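Local coordinates for beta-agarase D (Zobellia galactanivorans, PDB 4ASM), which cleaves the beta-1,4 linkages of agarose at random with retention of the anomeric configuration, the part in hand being its family GH16 catalytic domain, at residues S177-K182 and S329-A334; H187-R192 and R313-E318; I223-N226 and R232-Y235. All blocks are in the same frame, centred on the assembly; numbering follows the deposited sequence.

Contact 1 (S177-K182 and S329-A334); sequences SYFASK and SWQAEA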
loop_
_atom_site.group_PDB
_atom_site.type_symbol
_atom_site.label_atom_id
_atom_site.label_comp_id
_atom_site.label_asym_id
_atom_site.label_seq_id
_atom_site.Cartn_x
_atom_site.Cartn_y
_atom_site.Cartn_z
ATOM N N SER A 177 12.470 6.989 -13.209
ATOM C CA SER A 177 13.020 5.676 -13.575
ATOM C C SER A 177 13.550 4.818 -12.415
ATOM O O SER A 177 13.437 3.593 -12.458
ATOM C CB SER A 177 14.067 5.813 -14.693
ATOM O OG SER A 177 15.257 6.432 -14.231
ATOM N N TYR A 178 14.124 5.443 -11.383
ATOM C CA TYR A 178 14.699 4.676 -10.270
ATOM C C TYR A 178 13.594 3.958 -9.517
ATOM O O TYR A 178 13.782 2.803 -9.091
ATOM C CB TYR A 178 15.445 5.610 -9.334
ATOM C CG TYR A 178 16.113 4.962 -8.143
ATOM C CD1 TYR A 178 15.406 4.714 -6.959
ATOM C CD2 TYR A 178 17.483 4.675 -8.168
ATOM C CE1 TYR A 178 16.049 4.136 -5.846
ATOM C CE2 TYR A 178 18.124 4.102 -7.072
ATOM C CZ TYR A 178 17.403 3.835 -5.925
ATOM O OH TYR A 178 18.058 3.280 -4.852
ATOM N N PHE A 179 12.449 4.633 -9.360
ATOM C CA PHE A 179 11.329 4.075 -8.576
ATOM C C PHE A 179 10.382 3.231 -9.400
ATOM O O PHE A 179 9.753 2.321 -8.859
ATOM C CB PHE A 179 10.585 5.182 -7.814
ATOM C CG PHE A 179 11.462 5.894 -6.855
ATOM C CD1 PHE A 179 11.847 5.288 -5.657
ATOM C CD2 PHE A 179 11.980 7.145 -7.171
ATOM C CE1 PHE A 179 12.713 5.949 -4.772
ATOM C CE2 PHE A 179 12.836 7.801 -6.296
ATOM C CZ PHE A 179 13.198 7.188 -5.092
ATOM N N ALA A 180 10.293 3.507 -10.701
ATOM C CA ALA A 180 9.322 2.821 -11.557
ATOM C C ALA A 180 9.526 1.308 -11.640
ATOM O O ALA A 180 8.578 0.566 -11.910
ATOM C CB ALA A 180 9.292 3.454 -12.955
ATOM N N SER A 181 10.758 0.856 -11.442
ATOM C CA SER A 181 11.086 -0.566 -11.505
ATOM C C SER A 181 10.784 -1.327 -10.213
ATOM O O SER A 181 10.977 -2.535 -10.150
ATOM C CB SER A 181 12.565 -0.768 -11.873
ATOM O OG SER A 181 13.362 -0.237 -10.848
ATOM N N LYS A 182 10.292 -0.623 -9.181
ATOM C CA LYS A 182 10.112 -1.252 -7.870
ATOM C C LYS A 182 8.671 -1.184 -7.356
ATOM O O LYS A 182 7.885 -0.297 -7.740
ATOM C CB LYS A 182 11.048 -0.586 -6.843
ATOM C CG LYS A 182 12.545 -0.664 -7.240
ATOM C CD LYS A 182 13.030 -2.135 -7.336
ATOM C CE LYS A 182 14.559 -2.285 -7.484
ATOM N NZ LYS A 182 15.015 -1.868 -8.831
ATOM N N SER A 329 4.218 13.889 -0.687
ATOM C CA SER A 329 5.058 15.057 -0.501
ATOM C C SER A 329 6.454 14.906 -1.071
ATOM O O SER A 329 6.939 15.812 -1.739
ATOM C CB SER A 329 5.154 15.423 0.983
ATOM O OG SER A 329 3.874 15.665 1.524
ATOM N N TRP A 330 7.103 13.772 -0.802
ATOM C CA TRP A 330 8.498 13.585 -1.256
ATOM C C TRP A 330 8.609 13.590 -2.788
ATOM O O TRP A 330 9.539 14.188 -3.364
ATOM C CB TRP A 330 9.124 12.314 -0.626
ATOM C CG TRP A 330 8.558 11.008 -1.158
ATOM C CD1 TRP A 330 7.297 10.531 -0.994
ATOM C CD2 TRP A 330 9.248 10.049 -1.966
ATOM N NE1 TRP A 330 7.156 9.312 -1.628
ATOM C CE2 TRP A 330 8.342 8.999 -2.239
ATOM C CE3 TRP A 330 10.556 9.980 -2.485
ATOM C CZ2 TRP A 330 8.696 7.889 -3.012
ATOM C CZ3 TRP A 330 10.905 8.877 -3.247
ATOM C CH2 TRP A 330 9.973 7.849 -3.513
ATOM N N GLN A 331 7.651 12.942 -3.452
ATOM C CA GLN A 331 7.632 12.933 -4.903
ATOM C C GLN A 331 7.375 14.337 -5.441
ATOM O O GLN A 331 8.054 14.783 -6.368
ATOM C CB GLN A 331 6.552 11.959 -5.406
ATOM C CG GLN A 331 6.881 10.466 -5.248
ATOM C CD GLN A 331 7.904 9.969 -6.280
ATOM O OE1 GLN A 331 7.562 9.282 -7.268
ATOM N NE2 GLN A 331 9.140 10.299 -6.044
ATOM N N ALA A 332 6.392 15.030 -4.869
ATOM C CA ALA A 332 6.001 16.353 -5.346
ATOM C C ALA A 332 7.115 17.379 -5.148
ATOM O O ALA A 332 7.383 18.194 -6.043
ATOM C CB ALA A 332 4.712 16.791 -4.670
ATOM N N GLU A 333 7.765 17.336 -3.981
ATOM C CA GLU A 333 8.854 18.278 -3.712
ATOM C C GLU A 333 9.971 18.122 -4.753
ATOM O O GLU A 333 10.549 19.124 -5.208
ATOM C CB GLU A 333 9.394 18.075 -2.303
ATOM C CG GLU A 333 10.566 19.015 -1.969
ATOM C CD GLU A 333 10.954 19.039 -0.503
ATOM O OE1 GLU A 333 10.212 18.501 0.335
ATOM O OE2 GLU A 333 12.014 19.628 -0.201
ATOM N N ALA A 334 10.246 16.865 -5.116
ATOM C CA ALA A 334 11.307 16.525 -6.062
ATOM C C ALA A 334 10.883 16.722 -7.523
ATOM O O ALA A 334 11.687 16.473 -8.433
ATOM C CB ALA A 334 11.746 15.073 -5.843
#
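Phe179 and Trp330 meet in a T-shaped (edge-to-face) aromatic pair. The six-membered ring of the indole turns its outer edge, CZ3 and CH2, toward one face of the Phe179 ring. The centroids lie 4.8 Å apart and the planes stand at 86°. The closest approach is 3.4 Å, from Phe179 CZ to Trp330 CZ3. Trp330 CG sits between the backbone N and the carbonyl carbon (chi1 70°), which helps to send the six-membered ring toward Phe179. The two side chains come from opposite directions and bridge backbones that stay 10.3 Å apart at Phe179 CA and Gln331 CA.

Neighbours in each segment pack on the rings. The Tyr178 ring edge, through CD1, covers the other face of Phe179, so that ring is clamped between two aromatic edges. Gln331 CG lies 3.6 Å above the indole plane of Trp330, toward its rim.

Tyr167 forms a further edge-to-face pair with Trp330. The Trp330 side chain is about 3 Å, at the nearest atoms, from a bound di(hydroxyethyl)ether. The contact joins the 177-182 segment to helix 329-333 by an aromatic cluster near Glu165, the probable proton donor, consistent with the wall of a GH16 sugar-binding cleft.

Contact 2 (H187-R192 and R313-E318); sequences HHVFIR and RKFSKE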
loop_
_atom_site.group_PDB
_atom_site.type_symbol
_atom_site.label_atom_id
_atom_site.label_comp_id
_atom_site.label_asym_id
_atom_site.label_seq_id
_atom_site.Cartn_x
_atom_site.Cartn_y
_atom_site.Cartn_z
ATOM N N HIS A 187 4.441 -1.295 5.316
ATOM C CA HIS A 187 3.423 -1.145 6.352
ATOM C C HIS A 187 3.799 0.132 7.066
ATOM O O HIS A 187 4.849 0.692 6.809
ATOM C CB HIS A 187 3.408 -2.351 7.313
ATOM C CG HIS A 187 4.537 -2.356 8.301
ATOM N ND1 HIS A 187 5.731 -3.005 8.065
ATOM C CD2 HIS A 187 4.648 -1.793 9.531
ATOM C CE1 HIS A 187 6.525 -2.851 9.113
ATOM N NE2 HIS A 187 5.890 -2.127 10.024
ATOM N N HIS A 188 2.929 0.625 7.946
ATOM C CA HIS A 188 3.328 1.752 8.779
ATOM C C HIS A 188 2.820 1.521 10.183
ATOM O O HIS A 188 1.766 0.925 10.385
ATOM C CB HIS A 188 2.690 3.058 8.299
ATOM C CG HIS A 188 3.322 3.687 7.092
ATOM N ND1 HIS A 188 3.190 3.186 5.809
ATOM C CD2 HIS A 188 4.004 4.848 6.972
ATOM C CE1 HIS A 188 3.807 3.996 4.961
ATOM N NE2 HIS A 188 4.305 5.013 5.641
ATOM N N VAL A 189 3.566 2.056 11.147
ATOM C CA VAL A 189 3.046 2.267 12.496
ATOM C C VAL A 189 3.227 3.743 12.851
ATOM O O VAL A 189 4.230 4.359 12.478
ATOM C CB VAL A 189 3.667 1.301 13.577
ATOM C CG1 VAL A 189 3.307 -0.151 13.261
ATOM C CG2 VAL A 189 5.196 1.487 13.745
ATOM N N PHE A 190 2.258 4.294 13.585
ATOM C CA PHE A 190 2.260 5.738 13.911
ATOM C C PHE A 190 2.061 5.992 15.383
ATOM O O PHE A 190 1.309 5.290 16.037
ATOM C CB PHE A 190 1.103 6.470 13.212
ATOM C CG PHE A 190 1.138 6.403 11.704
ATOM C CD1 PHE A 190 1.808 7.370 10.964
ATOM C CD2 PHE A 190 0.447 5.387 11.033
ATOM C CE1 PHE A 190 1.821 7.295 9.546
ATOM C CE2 PHE A 190 0.445 5.327 9.647
ATOM C CZ PHE A 190 1.132 6.280 8.915
ATOM N N ILE A 191 2.706 7.048 15.868
ATOM C CA ILE A 191 2.161 7.783 17.007
ATOM C C ILE A 191 1.372 8.942 16.413
ATOM O O ILE A 191 1.866 9.661 15.554
ATOM C CB ILE A 191 3.249 8.356 17.938
ATOM C CG1 ILE A 191 4.260 7.284 18.312
ATOM C CG2 ILE A 191 2.591 8.914 19.217
ATOM C CD1 ILE A 191 5.286 7.727 19.386
ATOM N N ARG A 192 0.129 9.095 16.865
ATOM C CA ARG A 192 -0.730 10.171 16.395
ATOM C C ARG A 192 -0.317 11.487 17.046
ATOM O O ARG A 192 0.345 11.466 18.086
ATOM C CB ARG A 192 -2.203 9.895 16.741
ATOM C CG ARG A 192 -2.809 8.568 16.283
ATOM C CD ARG A 192 -2.562 8.315 14.819
ATOM N NE ARG A 192 -2.925 9.477 14.016
ATOM C CZ ARG A 192 -2.508 9.691 12.773
ATOM N NH1 ARG A 192 -1.709 8.816 12.154
ATOM N NH2 ARG A 192 -2.894 10.797 12.152
ATOM N N ARG A 313 5.013 -4.344 20.145
ATOM C CA ARG A 313 5.586 -4.178 18.785
ATOM C C ARG A 313 4.905 -5.119 17.805
ATOM O O ARG A 313 5.539 -5.917 17.104
ATOM C CB ARG A 313 7.102 -4.371 18.808
ATOM C CG ARG A 313 7.767 -3.423 19.773
ATOM C CD ARG A 313 9.201 -3.852 20.012
ATOM N NE ARG A 313 9.799 -3.172 21.157
ATOM C CZ ARG A 313 10.404 -1.988 21.123
ATOM N NH1 ARG A 313 10.510 -1.283 20.003
ATOM N NH2 ARG A 313 10.927 -1.494 22.245
ATOM N N LYS A 314 3.588 -5.008 17.760
ATOM C CA LYS A 314 2.795 -5.943 16.996
ATOM C C LYS A 314 1.544 -5.253 16.471
ATOM O O LYS A 314 1.117 -4.211 16.994
ATOM C CB LYS A 314 2.441 -7.167 17.853
ATOM C CG LYS A 314 1.563 -6.883 19.077
ATOM C CD LYS A 314 1.277 -8.179 19.844
ATOM C CE LYS A 314 2.316 -8.437 20.915
ATOM N NZ LYS A 314 2.348 -9.862 21.348
ATOM N N PHE A 315 0.974 -5.834 15.426
ATOM C CA PHE A 315 -0.326 -5.413 14.952
ATOM C C PHE A 315 -1.380 -5.975 15.905
ATOM O O PHE A 315 -1.242 -7.081 16.448
ATOM C CB PHE A 315 -0.543 -5.915 13.528
ATOM C CG PHE A 315 0.463 -5.389 12.537
ATOM C CD1 PHE A 315 0.466 -4.037 12.174
ATOM C CD2 PHE A 315 1.404 -6.242 11.962
ATOM C CE1 PHE A 315 1.391 -3.545 11.257
ATOM C CE2 PHE A 315 2.350 -5.759 11.033
ATOM C CZ PHE A 315 2.334 -4.383 10.688
ATOM N N SER A 316 -2.431 -5.212 16.128
ATOM C CA SER A 316 -3.435 -5.644 17.082
ATOM C C SER A 316 -4.827 -5.148 16.734
ATOM O O SER A 316 -5.778 -5.457 17.451
ATOM C CB SER A 316 -3.052 -5.167 18.488
ATOM O OG SER A 316 -2.971 -3.758 18.565
ATOM N N LYS A 317 -4.950 -4.371 15.656
ATOM C CA LYS A 317 -6.224 -3.712 15.350
ATOM C C LYS A 317 -6.769 -4.090 13.982
ATOM O O LYS A 317 -6.008 -4.185 13.000
ATOM C CB LYS A 317 -6.068 -2.195 15.444
ATOM C CG LYS A 317 -5.805 -1.726 16.889
ATOM C CD LYS A 317 -5.325 -0.279 16.966
ATOM C CE LYS A 317 -5.178 0.160 18.424
ATOM N NZ LYS A 317 -4.618 1.535 18.534
ATOM N N GLU A 318 -8.082 -4.306 13.907
ATOM C CA GLU A 318 -8.751 -4.446 12.612
ATOM C C GLU A 318 -8.506 -3.197 11.752
ATOM O O GLU A 318 -8.310 -2.074 12.257
ATOM C CB GLU A 318 -10.259 -4.725 12.737
ATOM C CG GLU A 318 -11.051 -3.563 13.298
ATOM C CD GLU A 318 -12.550 -3.797 13.333
ATOM O OE1 GLU A 318 -13.012 -4.853 12.855
ATOM O OE2 GLU A 318 -13.244 -2.881 13.835
#
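The Phe315 ring turns its edge to the imidazole of His187. The pair is an offset edge-to-face arrangement, with centroids 5.4 Å apart and planes at 84°. Phe315 is the ring that gives the edge and His187 the one that offers a face. The offset brings Phe315 CZ to the CG-CD2 side of the imidazole. Phe315 CZ is 3.7 Å from His187 CD2 and 3.8 Å from His187 CG. The ring nitrogens of His187 take no part in this touch.

The first torsion of His187 puts CG between the backbone N and the carbonyl carbon (chi1 76°), which sets the ring with CG and CD2 against Phe315 CZ. Phe315 CG lies anti to its own carbonyl carbon (chi1 -61°), and the ring reaches across to the strand from a backbone that stays well clear of it. Val189 points to the same side of the strand as His187. Its CG1 adds a looser apolar touch, 4.4 Å from Phe315 CE1.

The polar end of the imidazole is held elsewhere. His187 NE2 is hydrogen-bonded to the carbonyl oxygen of Ile303, which helps to fix the rotation of the ring that Phe315 meets.

All three touching residues are buried. The His187 side chain is about 6 Å from that of Glu160, the probable nucleophile, so the pair packs beside the probable active site. His187 and Val189 belong to strand 183-191, which lies between strands 159-166 and 197-199. Phe315 sits in the loop that leads into strand 320-326. Its ring also packs on Ile161 of strand 159-166, and its backbone is hydrogen-bonded to Pro230.

Contact 3 (I223-N226 and R232-Y235); sequences IGVN and RLEY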
loop_
_atom_site.group_PDB
_atom_site.type_symbol
_atom_site.label_atom_id
_atom_site.label_comp_id
_atom_site.label_asym_id
_atom_site.label_seq_id
_atom_site.Cartn_x
_atom_site.Cartn_y
_atom_site.Cartn_z
ATOM N N ILE A 223 -1.291 -8.781 -6.734
ATOM C CA ILE A 223 -0.455 -8.473 -5.565
ATOM C C ILE A 223 -1.306 -8.636 -4.308
ATOM O O ILE A 223 -2.457 -8.197 -4.267
ATOM C CB ILE A 223 0.212 -7.080 -5.687
ATOM C CG1 ILE A 223 1.155 -6.796 -4.505
ATOM C CG2 ILE A 223 -0.825 -5.976 -5.875
ATOM C CD1 ILE A 223 2.131 -5.652 -4.815
ATOM N N GLY A 224 -0.722 -9.242 -3.289
ATOM C CA GLY A 224 -1.486 -9.521 -2.071
ATOM C C GLY A 224 -0.612 -9.615 -0.854
ATOM O O GLY A 224 0.600 -9.785 -0.963
ATOM N N VAL A 225 -1.244 -9.488 0.302
ATOM C CA VAL A 225 -0.590 -9.704 1.581
ATOM C C VAL A 225 -1.340 -10.743 2.392
ATOM O O VAL A 225 -2.578 -10.696 2.479
ATOM C CB VAL A 225 -0.414 -8.385 2.390
ATOM C CG1 VAL A 225 0.362 -8.623 3.670
ATOM C CG2 VAL A 225 0.333 -7.411 1.596
ATOM N N ASN A 226 -0.581 -11.683 2.957
ATOM C CA ASN A 226 -1.126 -12.626 3.922
ATOM C C ASN A 226 -0.740 -12.105 5.294
ATOM O O ASN A 226 0.449 -12.090 5.665
ATOM C CB ASN A 226 -0.587 -14.041 3.670
ATOM C CG ASN A 226 -1.229 -15.087 4.584
ATOM O OD1 ASN A 226 -2.339 -14.901 5.088
ATOM N ND2 ASN A 226 -0.507 -16.185 4.820
ATOM N N ARG A 232 3.535 -11.235 11.790
ATOM C CA ARG A 232 3.977 -11.801 10.493
ATOM C C ARG A 232 3.124 -11.381 9.297
ATOM O O ARG A 232 1.890 -11.525 9.327
ATOM C CB ARG A 232 4.101 -13.331 10.536
ATOM C CG ARG A 232 4.613 -13.962 9.216
ATOM C CD ARG A 232 4.803 -15.446 9.413
ATOM N NE ARG A 232 5.054 -16.222 8.194
ATOM C CZ ARG A 232 6.112 -17.012 7.988
ATOM N NH1 ARG A 232 7.096 -17.078 8.886
ATOM N NH2 ARG A 232 6.185 -17.725 6.868
ATOM N N LEU A 233 3.814 -10.898 8.256
ATOM C CA LEU A 233 3.212 -10.519 6.963
ATOM C C LEU A 233 3.943 -11.231 5.849
ATOM O O LEU A 233 5.168 -11.327 5.892
ATOM C CB LEU A 233 3.371 -9.022 6.694
ATOM C CG LEU A 233 2.878 -8.021 7.734
ATOM C CD1 LEU A 233 3.200 -6.573 7.323
ATOM C CD2 LEU A 233 1.375 -8.204 8.000
ATOM N N GLU A 234 3.201 -11.688 4.838
ATOM C CA GLU A 234 3.818 -12.293 3.655
ATOM C C GLU A 234 3.272 -11.588 2.426
ATOM O O GLU A 234 2.063 -11.320 2.369
ATOM C CB GLU A 234 3.474 -13.770 3.562
ATOM C CG GLU A 234 3.918 -14.608 4.759
ATOM C CD GLU A 234 3.190 -15.937 4.875
ATOM O OE1 GLU A 234 2.312 -16.237 4.037
ATOM O OE2 GLU A 234 3.529 -16.692 5.816
ATOM N N TYR A 235 4.148 -11.275 1.462
ATOM C CA TYR A 235 3.763 -10.554 0.247
ATOM C C TYR A 235 3.889 -11.446 -0.973
ATOM O O TYR A 235 4.786 -12.289 -1.030
ATOM C CB TYR A 235 4.644 -9.307 0.051
ATOM C CG TYR A 235 4.448 -8.256 1.100
ATOM C CD1 TYR A 235 5.083 -8.346 2.332
ATOM C CD2 TYR A 235 3.599 -7.178 0.865
ATOM C CE1 TYR A 235 4.875 -7.378 3.307
ATOM C CE2 TYR A 235 3.411 -6.195 1.817
ATOM C CZ TYR A 235 4.036 -6.311 3.041
ATOM O OH TYR A 235 3.825 -5.359 4.018
#
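Asn226 and Glu234 lie side by side on one face of an antiparallel hairpin and are joined by both backbone and side chains. In this hydrogen-bonded pair Asn226 N gives a bond of 2.7 Å to Glu234 O, and Glu234 N returns one of 2.9 Å to Asn226 O. Asn226 CG stands opposite the backbone N (chi1 -175°), which carries the amide alongside the neighbouring strand. Glu234 is extended beyond CG, which puts OE1 by Asn226 and OE2 by Arg232. Asn226 ND2 reaches Glu234 OE1 at 2.9 Å, from above the carboxylate plane. Arg232 grips Glu234 OE2 side-on with NE and NH2, at 2.9 Å from NE, which meets the anti lone pair.

On the other face Val225 and Tyr235 form a non-hydrogen-bonded pair. Val225 CG2, anti to its carbonyl carbon, is turned to the phenol, 3.3 Å from Tyr235 CE2. Tyr235 OH is bonded to the carbonyl oxygen of Ser186.

Arg232 has a second partner in Asp246. Its charge and the Asn226 amide probably favour the ionised form of the buried Glu234. An amide-carboxylate bond ties the strands on this face, with Arg232 holding the carboxylate from its own strand. The other face is packed by apolar contact.

In the fold
Contacts 2 and 3 are buried, while contact 1 is only partly so. Contacts 1 and 2 both approach the probable catalytic glutamates, contact 1 from the partly buried side and contact 2 from the core. Contact 1 joins the 177-182 segment to a helix and contact 2 a strand to a loop, each mainly through one edge-to-face ring pair. Contact 3 differs: its neighbouring strands share backbone bonds, and a polar group of Asn226, Glu234 and Arg232 lies on one face. Contacts 2 and 3 meet directly, where Leu233 CD1 packs 3.9 Å from Phe315 CE2. Both also pack on strand 159-166. Contact 1 stands apart, although segment 177-182 leads into strand 183-191 of contact 2.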